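Local coordinates for dipeptide transport protein DPPA (PDB 1HI9), which is a zinc-dependent aminopeptidase that removes N-terminal D-amino acids from peptides inside the central chamber of a homodecamer, at residues D215-A229 against T244-A257. Numbering follows the deposited sequence.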
ATOM      1  N   ASP A 215       8.484 -45.842 -26.380  1.00 53.72           N
ATOM      2  CA  ASP A 215       7.760 -46.674 -25.422  1.00 54.61           C
ATOM      3  C   ASP A 215       8.054 -46.267 -23.984  1.00 54.02           C
ATOM      4  O   ASP A 215       7.138 -46.073 -23.192  1.00 54.47           O
ATOM      5  CB  ASP A 215       8.135 -48.145 -25.611  1.00 58.13           C
ATOM      6  CG  ASP A 215       7.509 -48.756 -26.849  1.00 61.32           C
ATOM      7  OD1 ASP A 215       7.824 -49.932 -27.161  1.00 63.90           O
ATOM      8  OD2 ASP A 215       6.701 -48.066 -27.503  1.00 62.21           O
ATOM      9  N   ARG A 216       9.334 -46.164 -23.644  1.00 53.22           N
ATOM     10  CA  ARG A 216       9.744 -45.773 -22.295  1.00 51.99           C
ATOM     11  C   ARG A 216      10.622 -44.546 -22.434  1.00 49.65           C
ATOM     12  O   ARG A 216      11.834 -44.606 -22.246  1.00 48.91           O
ATOM     13  CB  ARG A 216      10.528 -46.900 -21.619  1.00 53.43           C
ATOM     14  CG  ARG A 216       9.706 -48.150 -21.328  1.00 56.76           C
ATOM     15  CD  ARG A 216      10.584 -49.254 -20.744  1.00 58.77           C
ATOM     16  NE  ARG A 216      11.277 -48.821 -19.526  1.00 61.34           N
ATOM     17  CZ  ARG A 216      10.671 -48.557 -18.371  1.00 61.54           C
ATOM     18  NH1 ARG A 216       9.353 -48.682 -18.266  1.00 61.69           N
ATOM     19  NH2 ARG A 216      11.384 -48.169 -17.322  1.00 62.17           N
ATOM     20  N   PRO A 217      10.006 -43.407 -22.759  1.00 47.52           N
ATOM     21  CA  PRO A 217      10.718 -42.145 -22.942  1.00 46.27           C
ATOM     22  C   PRO A 217      11.499 -41.649 -21.739  1.00 44.84           C
ATOM     23  O   PRO A 217      11.100 -41.831 -20.592  1.00 44.57           O
ATOM     24  CB  PRO A 217       9.606 -41.183 -23.354  1.00 46.34           C
ATOM     25  CG  PRO A 217       8.428 -41.698 -22.605  1.00 46.63           C
ATOM     26  CD  PRO A 217       8.546 -43.195 -22.790  1.00 47.60           C
ATOM     27  N   VAL A 218      12.635 -41.034 -22.027  1.00 42.80           N
ATOM     28  CA  VAL A 218      13.476 -40.469 -20.996  1.00 41.94           C
ATOM     29  C   VAL A 218      13.290 -38.963 -21.092  1.00 42.44           C
ATOM     30  O   VAL A 218      13.638 -38.333 -22.101  1.00 43.05           O
ATOM     31  CB  VAL A 218      14.964 -40.805 -21.215  1.00 42.19           C
ATOM     32  CG1 VAL A 218      15.823 -40.060 -20.208  1.00 39.94           C
ATOM     33  CG2 VAL A 218      15.183 -42.305 -21.082  1.00 42.50           C
ATOM     34  N   LEU A 219      12.720 -38.392 -20.037  1.00 40.50           N
ATOM     35  CA  LEU A 219      12.483 -36.966 -19.978  1.00 38.69           C
ATOM     36  C   LEU A 219      13.706 -36.265 -19.420  1.00 37.97           C
ATOM     37  O   LEU A 219      14.253 -36.680 -18.406  1.00 39.27           O
ATOM     38  CB  LEU A 219      11.279 -36.668 -19.080  1.00 39.42           C
ATOM     39  CG  LEU A 219      10.999 -35.185 -18.786  1.00 40.19           C
ATOM     40  CD1 LEU A 219      10.779 -34.441 -20.095  1.00 37.76           C
ATOM     41  CD2 LEU A 219       9.765 -35.048 -17.882  1.00 37.84           C
ATOM     42  N   SER A 220      14.147 -35.218 -20.100  1.00 37.68           N
ATOM     43  CA  SER A 220      15.287 -34.443 -19.642  1.00 38.20           C
ATOM     44  C   SER A 220      14.850 -32.985 -19.625  1.00 37.31           C
ATOM     45  O   SER A 220      14.232 -32.496 -20.574  1.00 34.89           O
ATOM     46  CB  SER A 220      16.494 -34.614 -20.575  1.00 38.21           C
ATOM     47  OG  SER A 220      17.154 -35.843 -20.339  1.00 40.04           O
ATOM     48  N   ILE A 221      15.153 -32.303 -18.530  1.00 35.99           N
ATOM     49  CA  ILE A 221      14.804 -30.905 -18.406  1.00 35.48           C
ATOM     50  C   ILE A 221      16.036 -30.137 -17.992  1.00 35.88           C
ATOM     51  O   ILE A 221      16.636 -30.423 -16.960  1.00 35.70           O
ATOM     52  CB  ILE A 221      13.721 -30.668 -17.333  1.00 34.90           C
ATOM     53  CG1 ILE A 221      12.511 -31.556 -17.607  1.00 33.18           C
ATOM     54  CG2 ILE A 221      13.321 -29.190 -17.321  1.00 32.69           C
ATOM     55  CD1 ILE A 221      11.444 -31.459 -16.575  1.00 34.04           C
ATOM     56  N   GLU A 222      16.430 -29.177 -18.814  1.00 37.07           N
ATOM     57  CA  GLU A 222      17.577 -28.352 -18.486  1.00 37.29           C
ATOM     58  C   GLU A 222      17.008 -27.054 -17.924  1.00 36.83           C
ATOM     59  O   GLU A 222      16.254 -26.357 -18.606  1.00 36.90           O
ATOM     60  CB  GLU A 222      18.396 -28.059 -19.733  1.00 38.20           C
ATOM     61  CG  GLU A 222      19.688 -27.326 -19.438  1.00 42.43           C
ATOM     62  CD  GLU A 222      20.467 -26.989 -20.699  1.00 43.14           C
ATOM     63  OE1 GLU A 222      20.756 -27.908 -21.494  1.00 44.54           O
ATOM     64  OE2 GLU A 222      20.786 -25.803 -20.891  1.00 46.27           O
ATOM     65  N   PHE A 223      17.357 -26.737 -16.681  1.00 35.33           N
ATOM     66  CA  PHE A 223      16.872 -25.522 -16.035  1.00 33.26           C
ATOM     67  C   PHE A 223      17.876 -24.379 -16.158  1.00 34.23           C
ATOM     68  O   PHE A 223      19.053 -24.594 -16.458  1.00 33.16           O
ATOM     69  CB  PHE A 223      16.571 -25.801 -14.557  1.00 31.08           C
ATOM     70  CG  PHE A 223      15.479 -26.812 -14.349  1.00 28.34           C
ATOM     71  CD1 PHE A 223      15.786 -28.155 -14.144  1.00 26.49           C
ATOM     72  CD2 PHE A 223      14.137 -26.425 -14.387  1.00 27.94           C
ATOM     73  CE1 PHE A 223      14.771 -29.105 -13.983  1.00 27.49           C
ATOM     74  CE2 PHE A 223      13.107 -27.365 -14.229  1.00 28.97           C
ATOM     75  CZ  PHE A 223      13.423 -28.713 -14.025  1.00 25.82           C
ATOM     76  N   ALA A 224      17.405 -23.158 -15.922  1.00 34.01           N
ATOM     77  CA  ALA A 224      18.260 -21.982 -16.022  1.00 34.74           C
ATOM     78  C   ALA A 224      19.388 -21.969 -14.992  1.00 35.43           C
ATOM     79  O   ALA A 224      20.519 -21.609 -15.327  1.00 36.15           O
ATOM     80  CB  ALA A 224      17.421 -20.719 -15.897  1.00 33.70           C
ATOM     81  N   ASN A 225      19.083 -22.350 -13.747  1.00 34.45           N
ATOM     82  CA  ASN A 225      20.101 -22.374 -12.687  1.00 33.70           C
ATOM     83  C   ASN A 225      20.096 -23.695 -11.924  1.00 33.78           C
ATOM     84  O   ASN A 225      19.176 -24.500 -12.053  1.00 35.23           O
ATOM     85  CB  ASN A 225      19.924 -21.192 -11.710  1.00 32.40           C
ATOM     86  CG  ASN A 225      18.612 -21.241 -10.948  1.00 34.55           C
ATOM     87  OD1 ASN A 225      17.724 -20.396 -11.140  1.00 34.00           O
ATOM     88  ND2 ASN A 225      18.480 -22.230 -10.077  1.00 33.13           N
ATOM     89  N   TYR A 226      21.133 -23.920 -11.129  1.00 34.04           N
ATOM     90  CA  TYR A 226      21.245 -25.159 -10.375  1.00 34.58           C
ATOM     91  C   TYR A 226      20.178 -25.316  -9.277  1.00 33.95           C
ATOM     92  O   TYR A 226      19.769 -26.435  -8.938  1.00 33.67           O
ATOM     93  CB  TYR A 226      22.640 -25.269  -9.769  1.00 36.42           C
ATOM     94  CG  TYR A 226      23.016 -26.679  -9.389  1.00 38.67           C
ATOM     95  CD1 TYR A 226      23.457 -27.597 -10.355  1.00 40.72           C
ATOM     96  CD2 TYR A 226      22.919 -27.106  -8.067  1.00 38.66           C
ATOM     97  CE1 TYR A 226      23.795 -28.910 -10.003  1.00 40.49           C
ATOM     98  CE2 TYR A 226      23.253 -28.408  -7.709  1.00 40.47           C
ATOM     99  CZ  TYR A 226      23.685 -29.300  -8.671  1.00 40.03           C
ATOM    100  OH  TYR A 226      23.985 -30.576  -8.286  1.00 42.37           O
ATOM    101  N   GLY A 227      19.741 -24.198  -8.711  1.00 32.24           N
ATOM    102  CA  GLY A 227      18.704 -24.259  -7.701  1.00 31.86           C
ATOM    103  C   GLY A 227      17.428 -24.925  -8.215  1.00 31.80           C
ATOM    104  O   GLY A 227      16.813 -25.741  -7.525  1.00 33.25           O
ATOM    105  N   GLN A 228      17.024 -24.600  -9.436  1.00 31.43           N
ATOM    106  CA  GLN A 228      15.809 -25.181  -9.988  1.00 32.90           C
ATOM    107  C   GLN A 228      16.013 -26.662 -10.230  1.00 33.86           C
ATOM    108  O   GLN A 228      15.079 -27.457 -10.104  1.00 34.16           O
ATOM    109  CB  GLN A 228      15.433 -24.475 -11.286  1.00 33.72           C
ATOM    110  CG  GLN A 228      15.279 -22.973 -11.094  1.00 33.97           C
ATOM    111  CD  GLN A 228      15.408 -22.208 -12.397  1.00 35.08           C
ATOM    112  OE1 GLN A 228      16.298 -22.500 -13.214  1.00 33.29           O
ATOM    113  NE2 GLN A 228      14.541 -21.211 -12.592  1.00 28.35           N
ATOM    114  N   ALA A 229      17.236 -27.038 -10.580  1.00 33.97           N
ATOM    115  CA  ALA A 229      17.532 -28.444 -10.798  1.00 34.87           C
ATOM    116  C   ALA A 229      17.432 -29.196  -9.461  1.00 34.00           C
ATOM    117  O   ALA A 229      16.862 -30.278  -9.402  1.00 32.66           O
ATOM    118  CB  ALA A 229      18.931 -28.606 -11.401  1.00 35.17           C
ATOM    119  N   THR A 244      25.983 -30.241 -15.021  1.00 47.98           N
ATOM    120  CA  THR A 244      24.895 -29.563 -15.731  1.00 45.72           C
ATOM    121  C   THR A 244      23.766 -29.151 -14.785  1.00 45.54           C
ATOM    122  O   THR A 244      23.826 -29.380 -13.576  1.00 45.90           O
ATOM    123  CB  THR A 244      24.252 -30.465 -16.803  1.00 45.62           C
ATOM    124  OG1 THR A 244      23.289 -31.328 -16.187  1.00 45.22           O
ATOM    125  CG2 THR A 244      25.298 -31.321 -17.495  1.00 45.83           C
ATOM    126  N   THR A 245      22.732 -28.543 -15.355  1.00 43.50           N
ATOM    127  CA  THR A 245      21.569 -28.122 -14.593  1.00 41.39           C
ATOM    128  C   THR A 245      20.393 -28.897 -15.162  1.00 40.99           C
ATOM    129  O   THR A 245      19.238 -28.464 -15.094  1.00 40.56           O
ATOM    130  CB  THR A 245      21.299 -26.625 -14.759  1.00 40.09           C
ATOM    131  OG1 THR A 245      21.063 -26.340 -16.143  1.00 39.97           O
ATOM    132  CG2 THR A 245      22.483 -25.817 -14.259  1.00 39.90           C
ATOM    133  N   THR A 246      20.708 -30.058 -15.723  1.00 39.62           N
ATOM    134  CA  THR A 246      19.715 -30.924 -16.334  1.00 38.97           C
ATOM    135  C   THR A 246      19.348 -32.074 -15.405  1.00 39.58           C
ATOM    136  O   THR A 246      20.222 -32.696 -14.798  1.00 38.66           O
ATOM    137  CB  THR A 246      20.258 -31.507 -17.653  1.00 39.72           C
ATOM    138  OG1 THR A 246      20.763 -30.439 -18.467  1.00 41.83           O
ATOM    139  CG2 THR A 246      19.170 -32.227 -18.410  1.00 36.76           C
ATOM    140  N   VAL A 247      18.048 -32.340 -15.293  1.00 38.51           N
ATOM    141  CA  VAL A 247      17.543 -33.418 -14.455  1.00 37.03           C
ATOM    142  C   VAL A 247      16.826 -34.406 -15.365  1.00 38.23           C
ATOM    143  O   VAL A 247      16.067 -34.001 -16.241  1.00 38.36           O
ATOM    144  CB  VAL A 247      16.567 -32.888 -13.393  1.00 37.16           C
ATOM    145  CG1 VAL A 247      16.123 -34.018 -12.479  1.00 31.40           C
ATOM    146  CG2 VAL A 247      17.230 -31.769 -12.597  1.00 37.01           C
ATOM    147  N   GLN A 248      17.085 -35.696 -15.173  1.00 39.79           N
ATOM    148  CA  GLN A 248      16.469 -36.709 -16.016  1.00 41.84           C
ATOM    149  C   GLN A 248      15.506 -37.609 -15.250  1.00 42.06           C
ATOM    150  O   GLN A 248      15.640 -37.823 -14.043  1.00 42.16           O
ATOM    151  CB  GLN A 248      17.541 -37.571 -16.686  1.00 43.11           C
ATOM    152  CG  GLN A 248      18.599 -36.777 -17.420  1.00 46.30           C
ATOM    153  CD  GLN A 248      19.460 -37.652 -18.302  1.00 49.08           C
ATOM    154  OE1 GLN A 248      19.925 -38.709 -17.874  1.00 49.68           O
ATOM    155  NE2 GLN A 248      19.678 -37.216 -19.549  1.00 49.99           N
ATOM    156  N   PHE A 249      14.533 -38.139 -15.974  1.00 40.81           N
ATOM    157  CA  PHE A 249      13.535 -39.013 -15.397  1.00 40.00           C
ATOM    158  C   PHE A 249      13.122 -40.086 -16.403  1.00 40.65           C
ATOM    159  O   PHE A 249      12.581 -39.768 -17.466  1.00 39.02           O
ATOM    160  CB  PHE A 249      12.304 -38.196 -14.992  1.00 39.75           C
ATOM    161  CG  PHE A 249      11.157 -39.032 -14.497  1.00 39.97           C
ATOM    162  CD1 PHE A 249      11.176 -39.571 -13.212  1.00 38.32           C
ATOM    163  CD2 PHE A 249      10.093 -39.338 -15.339  1.00 38.41           C
ATOM    164  CE1 PHE A 249      10.156 -40.399 -12.777  1.00 37.79           C
ATOM    165  CE2 PHE A 249       9.068 -40.167 -14.911  1.00 39.42           C
ATOM    166  CZ  PHE A 249       9.099 -40.702 -13.627  1.00 38.64           C
ATOM    167  N   GLN A 250      13.379 -41.349 -16.066  1.00 40.67           N
ATOM    168  CA  GLN A 250      13.008 -42.466 -16.928  1.00 40.74           C
ATOM    169  C   GLN A 250      11.536 -42.758 -16.645  1.00 41.64           C
ATOM    170  O   GLN A 250      11.170 -43.113 -15.523  1.00 41.83           O
ATOM    171  CB  GLN A 250      13.869 -43.696 -16.614  1.00 41.11           C
ATOM    172  CG  GLN A 250      13.400 -44.985 -17.283  1.00 42.01           C
ATOM    173  CD  GLN A 250      13.462 -44.944 -18.804  1.00 42.72           C
ATOM    174  OE1 GLN A 250      14.533 -44.993 -19.403  1.00 42.17           O
ATOM    175  NE2 GLN A 250      12.298 -44.844 -19.434  1.00 45.21           N
ATOM    176  N   ALA A 251      10.694 -42.583 -17.659  1.00 42.51           N
ATOM    177  CA  ALA A 251       9.256 -42.797 -17.524  1.00 43.64           C
ATOM    178  C   ALA A 251       8.810 -44.130 -18.114  1.00 45.42           C
ATOM    179  O   ALA A 251       9.512 -44.718 -18.935  1.00 45.39           O
ATOM    180  CB  ALA A 251       8.501 -41.660 -18.203  1.00 41.83           C
ATOM    181  N   LYS A 252       7.636 -44.591 -17.693  1.00 47.01           N
ATOM    182  CA  LYS A 252       7.074 -45.847 -18.178  1.00 49.76           C
ATOM    183  C   LYS A 252       6.428 -45.648 -19.545  1.00 49.30           C
ATOM    184  O   LYS A 252       6.392 -46.568 -20.359  1.00 49.59           O
ATOM    185  CB  LYS A 252       6.020 -46.375 -17.202  1.00 52.56           C
ATOM    186  CG  LYS A 252       6.536 -46.610 -15.791  1.00 55.78           C
ATOM    187  CD  LYS A 252       5.496 -47.323 -14.912  1.00 58.96           C
ATOM    188  CE  LYS A 252       4.196 -46.514 -14.745  1.00 60.54           C
ATOM    189  NZ  LYS A 252       3.394 -46.366 -16.014  1.00 60.52           N
ATOM    190  N   ASP A 253       5.907 -44.445 -19.769  1.00 48.90           N
ATOM    191  CA  ASP A 253       5.268 -44.069 -21.025  1.00 47.60           C
ATOM    192  C   ASP A 253       5.207 -42.549 -21.149  1.00 46.56           C
ATOM    193  O   ASP A 253       5.568 -41.824 -20.220  1.00 44.44           O
ATOM    194  CB  ASP A 253       3.859 -44.637 -21.102  1.00 50.29           C
ATOM    195  CG  ASP A 253       3.101 -44.463 -19.812  1.00 52.42           C
ATOM    196  OD1 ASP A 253       3.257 -45.306 -18.906  1.00 56.30           O
ATOM    197  OD2 ASP A 253       2.363 -43.473 -19.687  1.00 54.82           O
ATOM    198  N   MET A 254       4.743 -42.065 -22.298  1.00 44.97           N
ATOM    199  CA  MET A 254       4.665 -40.626 -22.527  1.00 42.36           C
ATOM    200  C   MET A 254       3.767 -39.930 -21.503  1.00 41.97           C
ATOM    201  O   MET A 254       4.048 -38.810 -21.085  1.00 41.21           O
ATOM    202  CB  MET A 254       4.159 -40.346 -23.944  1.00 41.96           C
ATOM    203  CG  MET A 254       4.324 -38.899 -24.403  1.00 40.63           C
ATOM    204  SD  MET A 254       6.031 -38.314 -24.310  1.00 40.77           S
ATOM    205  CE  MET A 254       5.748 -36.634 -23.655  1.00 40.86           C
ATOM    206  N   LEU A 255       2.691 -40.596 -21.096  1.00 40.36           N
ATOM    207  CA  LEU A 255       1.790 -40.004 -20.128  1.00 40.70           C
ATOM    208  C   LEU A 255       2.474 -39.748 -18.781  1.00 41.79           C
ATOM    209  O   LEU A 255       2.262 -38.702 -18.164  1.00 43.19           O
ATOM    210  CB  LEU A 255       0.554 -40.878 -19.933  1.00 38.22           C
ATOM    211  CG  LEU A 255      -0.293 -41.137 -21.183  1.00 39.58           C
ATOM    212  CD1 LEU A 255      -1.640 -41.684 -20.752  1.00 37.31           C
ATOM    213  CD2 LEU A 255      -0.499 -39.858 -21.993  1.00 38.75           C
ATOM    214  N   GLU A 256       3.291 -40.693 -18.323  1.00 40.46           N
ATOM    215  CA  GLU A 256       3.986 -40.516 -17.058  1.00 39.47           C
ATOM    216  C   GLU A 256       5.062 -39.444 -17.231  1.00 38.54           C
ATOM    217  O   GLU A 256       5.351 -38.662 -16.313  1.00 38.45           O
ATOM    218  CB  GLU A 256       4.638 -41.824 -16.595  1.00 40.22           C
ATOM    219  CG  GLU A 256       4.905 -41.857 -15.099  1.00 41.94           C
ATOM    220  CD  GLU A 256       5.861 -42.964 -14.676  1.00 45.32           C
ATOM    221  OE1 GLU A 256       5.785 -43.397 -13.499  1.00 45.20           O
ATOM    222  OE2 GLU A 256       6.697 -43.392 -15.508  1.00 47.40           O
ATOM    223  N   ALA A 257       5.648 -39.403 -18.421  1.00 37.27           N
ATOM    224  CA  ALA A 257       6.692 -38.432 -18.717  1.00 37.10           C
ATOM    225  C   ALA A 257       6.105 -37.026 -18.672  1.00 36.45           C
ATOM    226  O   ALA A 257       6.749 -36.096 -18.189  1.00 35.11           O
ATOM    227  CB  ALA A 257       7.290 -38.703 -20.100  1.00 35.64           C
TER
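Q250 reaches R216 because its chain leaves with CG anti to the backbone N (chi1 170°) and then bends at chi2. The bend turns Q250 NE2 back to donate a hydrogen bond to R216 O, at 2.9 Å. This donor stands above the carbonyl plane, not on a lone pair. Q250 NE2 makes a second hydrogen bond to A251 O, at 2.8 Å, and both acceptors lie in the amide plane, so the rotation of the amide is fixed. The R216 guanidinium lies across the Q250 chain, with A251 O over the centre of one face. At the other end, T245 holds OG1 between its backbone N and carbonyl carbon (chi1 60°). From there T245 OG1 donates a hydrogen bond to F223 O, at 2.7 Å, while F223 N bonds T245 O. T245 CG2 packs against Y226 N at the start of helix 226-232.

Between these ends, strands 218-223 and 246-250 pair antiparallel at 164°. L219 with F249 and I221 with V247 are the hydrogen-bonded pairs. Q248 NE2 adds a weak bond to S220 OG. P217 CG packs on A257 CB at 4.1 Å, and V247 CG2 meets A229 CB at 3.8 Å.

E222 OE2 forms a salt bridge with R122 NE of the same chain, on strand 121-126, which flanks strand 218-223 on its other edge. L219 and F249 both pack on M264 of helix 254-268, which covers their face of the antiparallel sheet.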